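PDB 3HSL: ORF59 from Human herpesvirus 8, which serves as the accessory subunit of the viral DNA polymerase in lytic replication and raises its processivity, probably by sliding along the template with it. Local coordinates for residues 40-43 and 48-51; 52-57 and 153-158; 207-212 and 272-277; 221-226 and 231-236. All blocks are in the same frame, centred on the assembly; numbering follows the deposited sequence.

Contact 1 of 4, residues 40-43 and 48-51; sequences VQVH and TPTL
Thr50 lies over one face of the imidazole of His43, and these two side chains form the polar flank of the contact. Thr50 CB stands 3.8 Å from the centroid of the His43 ring, a CH-pi approach 29° off the ring normal, while Thr50 CG2 comes 3.5 Å from His43 NE2. The ring gets there because His43 CG sits between its own backbone N and carbonyl carbon (chi1 56°), which brings the imidazole back over the neighbouring strand. Beneath them the two residues form an antiparallel hydrogen-bonded pair: His43 N donates to Thr50 O at 3.1 Å, and Thr50 N returns a bond to His43 O.

Val42 and Leu51 come next as a non-hydrogen-bonded pair, their side chains on the other face of the sheet. Here the CA-H groups help, Val42 CA lying 3.4 Å from Thr50 O. On the same face Val42 CG1 runs alongside Pro49 CB at 4.1 Å, and Leu51 CD1 reaches Val40 CG1 at 3.8 Å; Leu71 of strand 71-73 touches Val42, Pro49 and Leu51.

Further out, strand 83-89 flanks the hairpin through backbone bonds of Val40 with Phe88 and Val42 with Phe86. The imidazole has a direct partner beyond the two segments: Ser52 OG is hydrogen-bonded to His43 NE2. With one face on Thr50 and one nitrogen held by Ser52, the rotation of the His43 ring is probably well fixed; one face of the hairpin carries His43 and Thr50, the other is apolar, with Val40, Val42, Pro49 and Leu51.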
loop_
_atom_site.group_PDB
_atom_site.type_symbol
_atom_site.label_atom_id
_atom_site.label_comp_id
_atom_site.label_asym_id
_atom_site.label_seq_id
_atom_site.Cartn_x
_atom_site.Cartn_y
_atom_site.Cartn_z
ATOM N N VAL A 40 7.399 16.330 0.514
ATOM C CA VAL A 40 8.509 16.182 1.442
ATOM C C VAL A 40 9.467 17.333 1.166
ATOM O O VAL A 40 9.685 17.701 -0.007
ATOM C CB VAL A 40 9.280 14.853 1.263
ATOM C CG1 VAL A 40 10.419 14.758 2.295
ATOM C CG2 VAL A 40 8.366 13.662 1.420
ATOM N N GLN A 41 10.038 17.901 2.233
ATOM C CA GLN A 41 10.964 19.006 2.096
ATOM C C GLN A 41 12.215 18.865 2.934
ATOM O O GLN A 41 12.182 18.310 4.055
ATOM C CB GLN A 41 10.301 20.307 2.548
ATOM C CG GLN A 41 9.082 20.717 1.767
ATOM C CD GLN A 41 8.410 21.948 2.331
ATOM O OE1 GLN A 41 8.356 22.149 3.551
ATOM N NE2 GLN A 41 7.884 22.782 1.438
ATOM N N VAL A 42 13.309 19.385 2.365
ATOM C CA VAL A 42 14.612 19.440 3.002
ATOM C C VAL A 42 14.982 20.909 2.916
ATOM O O VAL A 42 15.234 21.428 1.829
ATOM C CB VAL A 42 15.641 18.531 2.339
ATOM C CG1 VAL A 42 17.032 18.810 2.907
ATOM C CG2 VAL A 42 15.250 17.063 2.548
ATOM N N HIS A 43 15.017 21.584 4.063
ATOM C CA HIS A 43 15.254 23.021 4.081
ATOM C C HIS A 43 15.910 23.532 5.351
ATOM O O HIS A 43 15.933 22.843 6.373
ATOM C CB HIS A 43 13.877 23.646 4.031
ATOM C CG HIS A 43 13.014 23.162 5.144
ATOM N ND1 HIS A 43 12.850 23.867 6.314
ATOM C CD2 HIS A 43 12.271 22.034 5.274
ATOM C CE1 HIS A 43 12.039 23.200 7.118
ATOM N NE2 HIS A 43 11.673 22.083 6.512
ATOM N N THR A 48 22.687 21.911 9.035
ATOM C CA THR A 48 21.730 21.055 9.712
ATOM C C THR A 48 20.344 21.411 9.187
ATOM O O THR A 48 19.669 22.250 9.765
ATOM C CB THR A 48 21.779 21.222 11.243
ATOM O OG1 THR A 48 21.340 22.537 11.589
ATOM C CG2 THR A 48 23.195 20.990 11.788
ATOM N N PRO A 49 19.919 20.774 8.086
ATOM C CA PRO A 49 18.618 21.083 7.530
ATOM C C PRO A 49 17.489 20.304 8.185
ATOM O O PRO A 49 17.707 19.275 8.820
ATOM C CB PRO A 49 18.753 20.649 6.079
ATOM C CG PRO A 49 19.724 19.503 6.123
ATOM C CD PRO A 49 20.630 19.745 7.304
ATOM N N THR A 50 16.277 20.813 8.017
ATOM C CA THR A 50 15.097 20.210 8.570
ATOM C C THR A 50 14.416 19.344 7.546
ATOM O O THR A 50 14.420 19.639 6.345
ATOM C CB THR A 50 14.135 21.286 9.050
ATOM O OG1 THR A 50 14.742 21.981 10.142
ATOM C CG2 THR A 50 12.846 20.688 9.534
ATOM N N LEU A 51 13.835 18.264 8.048
ATOM C CA LEU A 51 13.100 17.331 7.249
ATOM C C LEU A 51 11.651 17.539 7.644
ATOM O O LEU A 51 11.287 17.451 8.833
ATOM C CB LEU A 51 13.538 15.900 7.534
ATOM C CG LEU A 51 12.715 14.826 6.816
ATOM C CD1 LEU A 51 12.822 14.879 5.284
ATOM C CD2 LEU A 51 13.045 13.424 7.336
#

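Contact 2 of 4, residues 52-57 and 153-158; sequences SVLSSV and KGILPF
Leu54 and Ile155 meet methyl to methyl, and apolar packing is the main kind of contact here. Leu54 CD2 is the atom that does the touching: it lies 3.6 Å from Ile155 CG2, the two side chains passing one another in contrary senses. Ile155 can offer that methyl because CG2 stands anti to its backbone N, with CG1 anti to the carbonyl carbon (chi1 -43°). The same Leu54 CD2 is 4.5 Å from Phe158 CE1, a looser approach to the ring. The backbones stay well apart, with 8.6 Å between the CA atoms of Leu54 and Ile155.

Contacts with carbonyl oxygen are the second kind. Leu54 CD2 comes within 3.8 Å of Leu156 O, and this oxygen also lies over one face of the Phe158 ring, offset toward its rim.

Hydrogen bonding is left to neighbours. Strand 49-56 is held in its sheet by backbone bonds of Leu54 with Val39 and of Val53 with Leu65, and Ser55 OG is bonded to Ala34 O. The loop also rests on the adjacent strand, Ile155 touching Gln41 and Pro157 touching His43.

The arrangement is an irregular chain laid by its apolar side chains across a strand pair, and the position of 153-158, between strands 143-149 and 169-172, is consistent with the connector that joins the two halves of the PCNA-like processivity-factor fold.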
loop_
_atom_site.group_PDB
_atom_site.type_symbol
_atom_site.label_atom_id
_atom_site.label_comp_id
_atom_site.label_asym_id
_atom_site.label_seq_id
_atom_site.Cartn_x
_atom_site.Cartn_y
_atom_site.Cartn_z
ATOM N N SER A 52 10.817 17.819 6.657
ATOM C CA SER A 52 9.406 18.024 6.944
ATOM C C SER A 52 8.493 17.543 5.856
ATOM O O SER A 52 8.899 17.452 4.700
ATOM C CB SER A 52 9.116 19.450 7.391
ATOM O OG SER A 52 9.814 20.377 6.607
ATOM N N VAL A 53 7.259 17.231 6.246
ATOM C CA VAL A 53 6.234 16.740 5.332
ATOM C C VAL A 53 5.014 17.620 5.450
ATOM O O VAL A 53 4.580 17.940 6.565
ATOM C CB VAL A 53 5.714 15.360 5.740
ATOM C CG1 VAL A 53 4.885 14.793 4.595
ATOM C CG2 VAL A 53 6.843 14.424 6.070
ATOM N N LEU A 54 4.462 18.007 4.317
ATOM C CA LEU A 54 3.253 18.826 4.267
ATOM C C LEU A 54 2.165 18.130 3.409
ATOM O O LEU A 54 2.457 17.217 2.652
ATOM C CB LEU A 54 3.576 20.236 3.734
ATOM C CG LEU A 54 4.343 21.279 4.596
ATOM C CD1 LEU A 54 5.638 20.787 5.300
ATOM C CD2 LEU A 54 4.618 22.579 3.801
ATOM N N SER A 55 0.915 18.554 3.530
ATOM C CA SER A 55 -0.175 18.006 2.735
ATOM C C SER A 55 -1.435 18.736 3.121
ATOM O O SER A 55 -1.591 19.155 4.263
ATOM C CB SER A 55 -0.381 16.504 2.959
ATOM O OG SER A 55 -0.875 16.233 4.260
ATOM N N SER A 56 -2.338 18.890 2.163
ATOM C CA SER A 56 -3.600 19.549 2.424
ATOM C C SER A 56 -4.421 18.655 3.350
ATOM O O SER A 56 -4.148 17.461 3.471
ATOM C CB SER A 56 -4.337 19.796 1.119
ATOM O OG SER A 56 -4.470 18.567 0.464
ATOM N N VAL A 57 -5.421 19.231 4.003
ATOM C CA VAL A 57 -6.259 18.478 4.922
ATOM C C VAL A 57 -7.663 19.009 4.743
ATOM O O VAL A 57 -7.982 20.125 5.171
ATOM C CB VAL A 57 -5.792 18.653 6.394
ATOM C CG1 VAL A 57 -6.647 17.875 7.316
ATOM C CG2 VAL A 57 -4.397 18.181 6.557
ATOM N N LYS A 153 8.369 23.437 -5.845
ATOM C CA LYS A 153 9.036 24.664 -5.390
ATOM C C LYS A 153 8.085 25.722 -4.855
ATOM O O LYS A 153 8.510 26.589 -4.107
ATOM C CB LYS A 153 9.936 25.279 -6.470
ATOM C CG LYS A 153 9.222 25.704 -7.741
ATOM C CD LYS A 153 10.159 26.412 -8.706
ATOM C CE LYS A 153 9.441 26.682 -9.994
ATOM N NZ LYS A 153 10.244 27.451 -10.971
ATOM N N GLY A 154 6.809 25.646 -5.238
ATOM C CA GLY A 154 5.790 26.599 -4.805
ATOM C C GLY A 154 5.410 26.506 -3.333
ATOM O O GLY A 154 5.013 27.506 -2.730
ATOM N N ILE A 155 5.532 25.308 -2.762
ATOM C CA ILE A 155 5.199 25.048 -1.358
ATOM C C ILE A 155 6.405 25.409 -0.517
ATOM O O ILE A 155 7.428 24.718 -0.561
ATOM C CB ILE A 155 4.928 23.548 -1.099
ATOM C CG1 ILE A 155 4.060 22.908 -2.198
ATOM C CG2 ILE A 155 4.396 23.325 0.314
ATOM C CD1 ILE A 155 2.690 23.465 -2.311
ATOM N N LEU A 156 6.301 26.482 0.254
ATOM C CA LEU A 156 7.427 26.898 1.062
ATOM C C LEU A 156 7.471 26.241 2.423
ATOM O O LEU A 156 6.470 25.734 2.913
ATOM C CB LEU A 156 7.475 28.433 1.213
ATOM C CG LEU A 156 7.690 29.320 -0.022
ATOM C CD1 LEU A 156 7.735 30.764 0.388
ATOM C CD2 LEU A 156 8.969 28.974 -0.759
ATOM N N PRO A 157 8.654 26.236 3.037
ATOM C CA PRO A 157 8.750 25.719 4.376
ATOM C C PRO A 157 8.367 26.943 5.188
ATOM O O PRO A 157 9.194 27.836 5.431
ATOM C CB PRO A 157 10.240 25.392 4.518
ATOM C CG PRO A 157 10.858 25.668 3.153
ATOM C CD PRO A 157 9.966 26.649 2.521
ATOM N N PHE A 158 7.115 26.994 5.600
ATOM C CA PHE A 158 6.623 28.158 6.349
ATOM C C PHE A 158 6.112 27.839 7.773
ATOM O O PHE A 158 5.169 28.492 8.285
ATOM C CB PHE A 158 5.613 28.989 5.498
ATOM C CG PHE A 158 4.635 28.149 4.665
ATOM C CD1 PHE A 158 3.662 27.349 5.264
ATOM C CD2 PHE A 158 4.697 28.175 3.268
ATOM C CE1 PHE A 158 2.777 26.589 4.483
ATOM C CE2 PHE A 158 3.814 27.417 2.482
ATOM C CZ PHE A 158 2.859 26.628 3.092
#

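Contact 3 of 4, residues 207-212 and 272-277; sequences VTFSLG and PGLIWH
Phe209 reaches Leu274 only at the far end of its ring. From CB the chain leaves with CG beside the backbone N and anti to the carbonyl carbon (chi1 -65°), carrying the ring toward strand 270-276. Along the ring, CE2 first meets a residue of its own strand, Val207 CG1, at 3.7 Å. On the other flank CE1 is 4.3 Å from Leu274 CD1, and the tip, CZ, comes closest, 3.9 Å from that same methyl. Leu274 CD1 sits near the ring plane, so the methyl abuts an edge.

The two strands are not paired with each other. Strand 206-211 bonds to 214-222 and strand 270-276 to 282-288, and they face each other across the interior of the second half of the processivity-factor fold, with 10.6 Å between the CA atoms of Val207 and Leu274.

Leu274 extends to meet the phenyl ring head-on, and its CD1 also lies 4.0 Å from Trp276 CH2, the outer corner of the indole. Val207 CG1 approaches that corner too, 4.3 Å from Trp276 CH2 and at an oblique angle to the ring. Val198 of strand 195-201 touches both Phe209 and Trp276.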
loop_
_atom_site.group_PDB
_atom_site.type_symbol
_atom_site.label_atom_id
_atom_site.label_comp_id
_atom_site.label_asym_id
_atom_site.label_seq_id
_atom_site.Cartn_x
_atom_site.Cartn_y
_atom_site.Cartn_z
ATOM N N VAL A 207 -15.043 30.524 24.137
ATOM C CA VAL A 207 -14.828 30.204 22.738
ATOM C C VAL A 207 -16.046 29.458 22.269
ATOM O O VAL A 207 -16.453 28.486 22.914
ATOM C CB VAL A 207 -13.674 29.253 22.588
ATOM C CG1 VAL A 207 -13.546 28.776 21.128
ATOM C CG2 VAL A 207 -12.411 29.937 23.075
ATOM N N THR A 208 -16.644 29.881 21.159
ATOM C CA THR A 208 -17.830 29.165 20.724
ATOM C C THR A 208 -17.683 28.631 19.294
ATOM O O THR A 208 -17.142 29.301 18.418
ATOM C CB THR A 208 -19.127 30.016 20.888
ATOM O OG1 THR A 208 -19.529 30.622 19.666
ATOM C CG2 THR A 208 -18.982 31.044 21.985
ATOM N N PHE A 209 -18.172 27.414 19.081
ATOM C CA PHE A 209 -18.126 26.766 17.770
ATOM C C PHE A 209 -19.540 26.866 17.235
ATOM O O PHE A 209 -20.478 26.373 17.847
ATOM C CB PHE A 209 -17.592 25.336 17.889
ATOM C CG PHE A 209 -16.149 25.269 18.354
ATOM C CD1 PHE A 209 -15.106 25.098 17.431
ATOM C CD2 PHE A 209 -15.824 25.378 19.708
ATOM C CE1 PHE A 209 -13.754 25.034 17.848
ATOM C CE2 PHE A 209 -14.480 25.317 20.145
ATOM C CZ PHE A 209 -13.441 25.145 19.209
ATOM N N SER A 210 -19.679 27.519 16.090
ATOM C CA SER A 210 -20.978 27.759 15.476
ATOM C C SER A 210 -21.065 27.231 14.066
ATOM O O SER A 210 -20.233 27.541 13.197
ATOM C CB SER A 210 -21.304 29.260 15.489
ATOM O OG SER A 210 -22.532 29.503 14.829
ATOM N N LEU A 211 -22.094 26.431 13.842
ATOM C CA LEU A 211 -22.242 25.805 12.554
ATOM C C LEU A 211 -23.719 25.561 12.242
ATOM O O LEU A 211 -24.500 25.187 13.124
ATOM C CB LEU A 211 -21.465 24.493 12.645
ATOM C CG LEU A 211 -20.994 23.674 11.465
ATOM C CD1 LEU A 211 -20.317 22.484 12.085
ATOM C CD2 LEU A 211 -22.124 23.227 10.585
ATOM N N GLY A 212 -24.105 25.770 10.988
ATOM C CA GLY A 212 -25.498 25.596 10.606
ATOM C C GLY A 212 -26.221 26.485 11.589
ATOM O O GLY A 212 -25.970 27.698 11.627
ATOM N N PRO A 272 -4.126 18.641 20.890
ATOM C CA PRO A 272 -4.502 19.849 20.161
ATOM C C PRO A 272 -4.554 21.150 20.934
ATOM O O PRO A 272 -5.009 21.192 22.073
ATOM C CB PRO A 272 -5.917 19.527 19.648
ATOM C CG PRO A 272 -6.015 18.075 19.656
ATOM C CD PRO A 272 -5.210 17.646 20.847
ATOM N N GLY A 273 -4.078 22.202 20.283
ATOM C CA GLY A 273 -4.087 23.542 20.823
ATOM C C GLY A 273 -4.499 24.433 19.665
ATOM O O GLY A 273 -4.061 24.210 18.528
ATOM N N LEU A 274 -5.336 25.432 19.938
ATOM C CA LEU A 274 -5.780 26.353 18.899
ATOM C C LEU A 274 -5.091 27.689 19.062
ATOM O O LEU A 274 -4.983 28.187 20.176
ATOM C CB LEU A 274 -7.283 26.583 18.968
ATOM C CG LEU A 274 -8.218 25.377 18.978
ATOM C CD1 LEU A 274 -9.664 25.872 18.884
ATOM C CD2 LEU A 274 -7.916 24.445 17.827
ATOM N N ILE A 275 -4.624 28.270 17.956
ATOM C CA ILE A 275 -3.950 29.563 17.997
ATOM C C ILE A 275 -4.545 30.431 16.889
ATOM O O ILE A 275 -4.690 29.977 15.754
ATOM C CB ILE A 275 -2.437 29.429 17.717
ATOM C CG1 ILE A 275 -1.856 28.137 18.316
ATOM C CG2 ILE A 275 -1.702 30.679 18.145
ATOM C CD1 ILE A 275 -0.409 27.852 17.946
ATOM N N TRP A 276 -4.886 31.673 17.225
ATOM C CA TRP A 276 -5.439 32.628 16.274
ATOM C C TRP A 276 -4.370 33.605 15.869
ATOM O O TRP A 276 -4.027 34.520 16.624
ATOM C CB TRP A 276 -6.631 33.406 16.851
ATOM C CG TRP A 276 -7.922 32.683 16.846
ATOM C CD1 TRP A 276 -8.924 32.810 15.924
ATOM C CD2 TRP A 276 -8.374 31.714 17.799
ATOM N NE1 TRP A 276 -9.973 31.979 16.244
ATOM C CE2 TRP A 276 -9.659 31.297 17.391
ATOM C CE3 TRP A 276 -7.815 31.158 18.963
ATOM C CZ2 TRP A 276 -10.393 30.354 18.100
ATOM C CZ3 TRP A 276 -8.541 30.221 19.668
ATOM C CH2 TRP A 276 -9.820 29.826 19.235
ATOM N N HIS A 277 -3.841 33.415 14.671
ATOM C CA HIS A 277 -2.806 34.298 14.178
ATOM C C HIS A 277 -3.351 35.609 13.648
ATOM O O HIS A 277 -4.455 35.680 13.092
ATOM C CB HIS A 277 -1.947 33.599 13.133
ATOM C CG HIS A 277 -1.201 32.435 13.679
ATOM N ND1 HIS A 277 0.009 32.570 14.323
ATOM C CD2 HIS A 277 -1.489 31.113 13.684
ATOM C CE1 HIS A 277 0.437 31.380 14.703
ATOM N NE2 HIS A 277 -0.454 30.479 14.326
#

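Contact 4 of 4, residues 221-226 and 231-236; sequences KPETKP and DGLKGK
The backbones around Glu223 and Leu233 pass at a distance, 7.7 Å between their CA atoms, as the chain leaves strand 214-222 and doubles back. This is the irregular connection between strands 214-222 and 241-243, two parallel neighbours in the second half of the processivity-factor fold, and it lies toward the outside of the chain.

Side chains bridge the gap. Glu223 uses its aliphatic part: CG lies 3.7 Å from Leu233 CD2, and CB 4.1 Å from the same methyl. The glutamate chain is bent at chi2 (-67°), which leaves the carboxylate farther than CG from the leucine. Leu233 runs by it in the contrary sense and, largely buried, packs against Val241, Val243 and Arg170. Glu223 also touches Val241, and the Glu223 backbone bonds to Gly242, so strand 241-243 backs both sides of the contact.

Just ahead of the leucine, Gly232 has positive phi (87°), a turn that suits a residue without a side chain. Its carbonyl faces the glutamate, Gly232 O being 3.9 Å from Glu223 CG, a van der Waals approach. Gly235, also at positive phi, follows a peptide modelled as cis. Between the two glycines Lys234 touches Val287 and Pro288, and its NZ makes a long salt bridge to the loop's own Asp231, 3.7 Å from Asp231 OD1.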
loop_
_atom_site.group_PDB
_atom_site.type_symbol
_atom_site.label_atom_id
_atom_site.label_comp_id
_atom_site.label_asym_id
_atom_site.label_seq_id
_atom_site.Cartn_x
_atom_site.Cartn_y
_atom_site.Cartn_z
ATOM N N LYS A 221 -10.035 29.309 31.720
ATOM C CA LYS A 221 -9.413 30.188 32.705
ATOM C C LYS A 221 -8.281 30.902 31.954
ATOM O O LYS A 221 -7.357 30.252 31.434
ATOM C CB LYS A 221 -8.899 29.424 33.936
ATOM N N PRO A 222 -8.350 32.241 31.886
ATOM C CA PRO A 222 -7.311 32.986 31.189
ATOM C C PRO A 222 -6.108 33.266 32.090
ATOM O O PRO A 222 -6.294 33.673 33.243
ATOM C CB PRO A 222 -8.017 34.293 30.825
ATOM C CG PRO A 222 -9.048 34.484 31.900
ATOM C CD PRO A 222 -9.395 33.124 32.445
ATOM N N GLU A 223 -4.892 33.055 31.586
ATOM C CA GLU A 223 -3.696 33.326 32.394
ATOM C C GLU A 223 -3.300 34.800 32.509
ATOM O O GLU A 223 -3.117 35.480 31.497
ATOM C CB GLU A 223 -2.499 32.467 31.966
ATOM C CG GLU A 223 -2.520 31.024 32.484
ATOM C CD GLU A 223 -2.360 30.898 34.019
ATOM O OE1 GLU A 223 -2.456 31.908 34.768
ATOM O OE2 GLU A 223 -2.132 29.753 34.473
ATOM N N THR A 224 -3.173 35.278 33.751
ATOM C CA THR A 224 -2.775 36.658 34.016
ATOM C C THR A 224 -1.354 36.807 33.498
ATOM O O THR A 224 -1.123 37.529 32.523
ATOM C CB THR A 224 -2.811 37.010 35.533
ATOM O OG1 THR A 224 -4.138 36.841 36.038
ATOM C CG2 THR A 224 -2.358 38.456 35.781
ATOM N N LYS A 225 -0.417 36.119 34.154
ATOM C CA LYS A 225 0.996 36.154 33.788
ATOM C C LYS A 225 1.193 36.089 32.271
ATOM O O LYS A 225 0.621 35.212 31.606
ATOM C CB LYS A 225 1.754 35.010 34.470
ATOM N N PRO A 226 1.998 37.024 31.721
ATOM C CA PRO A 226 2.294 37.056 30.285
ATOM C C PRO A 226 3.112 35.823 29.903
ATOM O O PRO A 226 4.225 35.638 30.403
ATOM C CB PRO A 226 3.127 38.338 30.126
ATOM C CG PRO A 226 2.810 39.158 31.360
ATOM C CD PRO A 226 2.649 38.136 32.434
ATOM N N ASP A 231 4.278 26.919 27.004
ATOM C CA ASP A 231 4.827 26.802 28.366
ATOM C C ASP A 231 4.076 27.747 29.305
ATOM O O ASP A 231 3.883 28.920 28.984
ATOM C CB ASP A 231 6.338 27.053 28.373
ATOM C CG ASP A 231 7.105 26.027 27.536
ATOM O OD1 ASP A 231 6.568 24.928 27.279
ATOM O OD2 ASP A 231 8.252 26.308 27.129
ATOM N N GLY A 232 3.649 27.237 30.456
ATOM C CA GLY A 232 2.895 28.056 31.409
ATOM C C GLY A 232 1.393 28.065 31.131
ATOM O O GLY A 232 0.717 29.079 31.333
ATOM N N LEU A 233 0.892 26.920 30.665
ATOM C CA LEU A 233 -0.516 26.663 30.351
ATOM C C LEU A 233 -0.710 25.138 30.364
ATOM O O LEU A 233 -1.576 24.617 29.646
ATOM C CB LEU A 233 -0.903 27.194 28.962
ATOM C CG LEU A 233 -0.976 28.643 28.458
ATOM C CD1 LEU A 233 -1.289 28.665 26.974
ATOM C CD2 LEU A 233 -2.022 29.460 29.177
ATOM N N LYS A 234 0.090 24.421 31.171
ATOM C CA LYS A 234 0.022 22.946 31.230
ATOM C C LYS A 234 0.207 22.361 32.640
ATOM O O LYS A 234 1.317 21.967 32.993
ATOM C CB LYS A 234 1.130 22.355 30.369
ATOM C CG LYS A 234 1.259 22.880 28.965
ATOM C CD LYS A 234 2.507 22.253 28.395
ATOM C CE LYS A 234 2.885 22.810 27.056
ATOM N NZ LYS A 234 4.143 22.163 26.594
ATOM N N GLY A 235 -0.847 22.297 33.454
ATOM C CA GLY A 235 -2.169 22.780 33.088
ATOM C C GLY A 235 -3.259 21.790 32.714
ATOM O O GLY A 235 -4.082 21.435 33.571
ATOM N N LYS A 236 -3.260 21.347 31.445
ATOM C CA LYS A 236 -4.316 20.448 30.915
ATOM C C LYS A 236 -4.602 19.112 31.647
ATOM O O LYS A 236 -4.608 18.021 31.058
ATOM C CB LYS A 236 -4.294 20.308 29.363
ATOM C CG LYS A 236 -3.201 19.439 28.688
ATOM C CD LYS A 236 -1.761 19.929 28.822
ATOM C CE LYS A 236 -0.833 18.990 28.055
ATOM N NZ LYS A 236 0.591 19.392 28.145
#

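In the fold
Contacts 1 and 2 form one patch: their centres are 11 Å apart, both use strand 49-56, and Gln41 and His43 serve both, with Gln41 N 2.8 Å from Ser52 O and Gln41 NE2 2.8 Å from Ile155 O. Contacts 3 and 4 belong to the other half of the molecule, with centres 18 Å apart and nearest atoms about 7 Å apart; strands 206-211 and 214-222, which follow each other in the chain and pair, connect them. Between the halves, contacts 1 and 3 lie on opposite sides of the chain's centre, with their own centres 30 Å apart, whereas contacts 2 and 3 approach to about 8 Å at their nearest atoms.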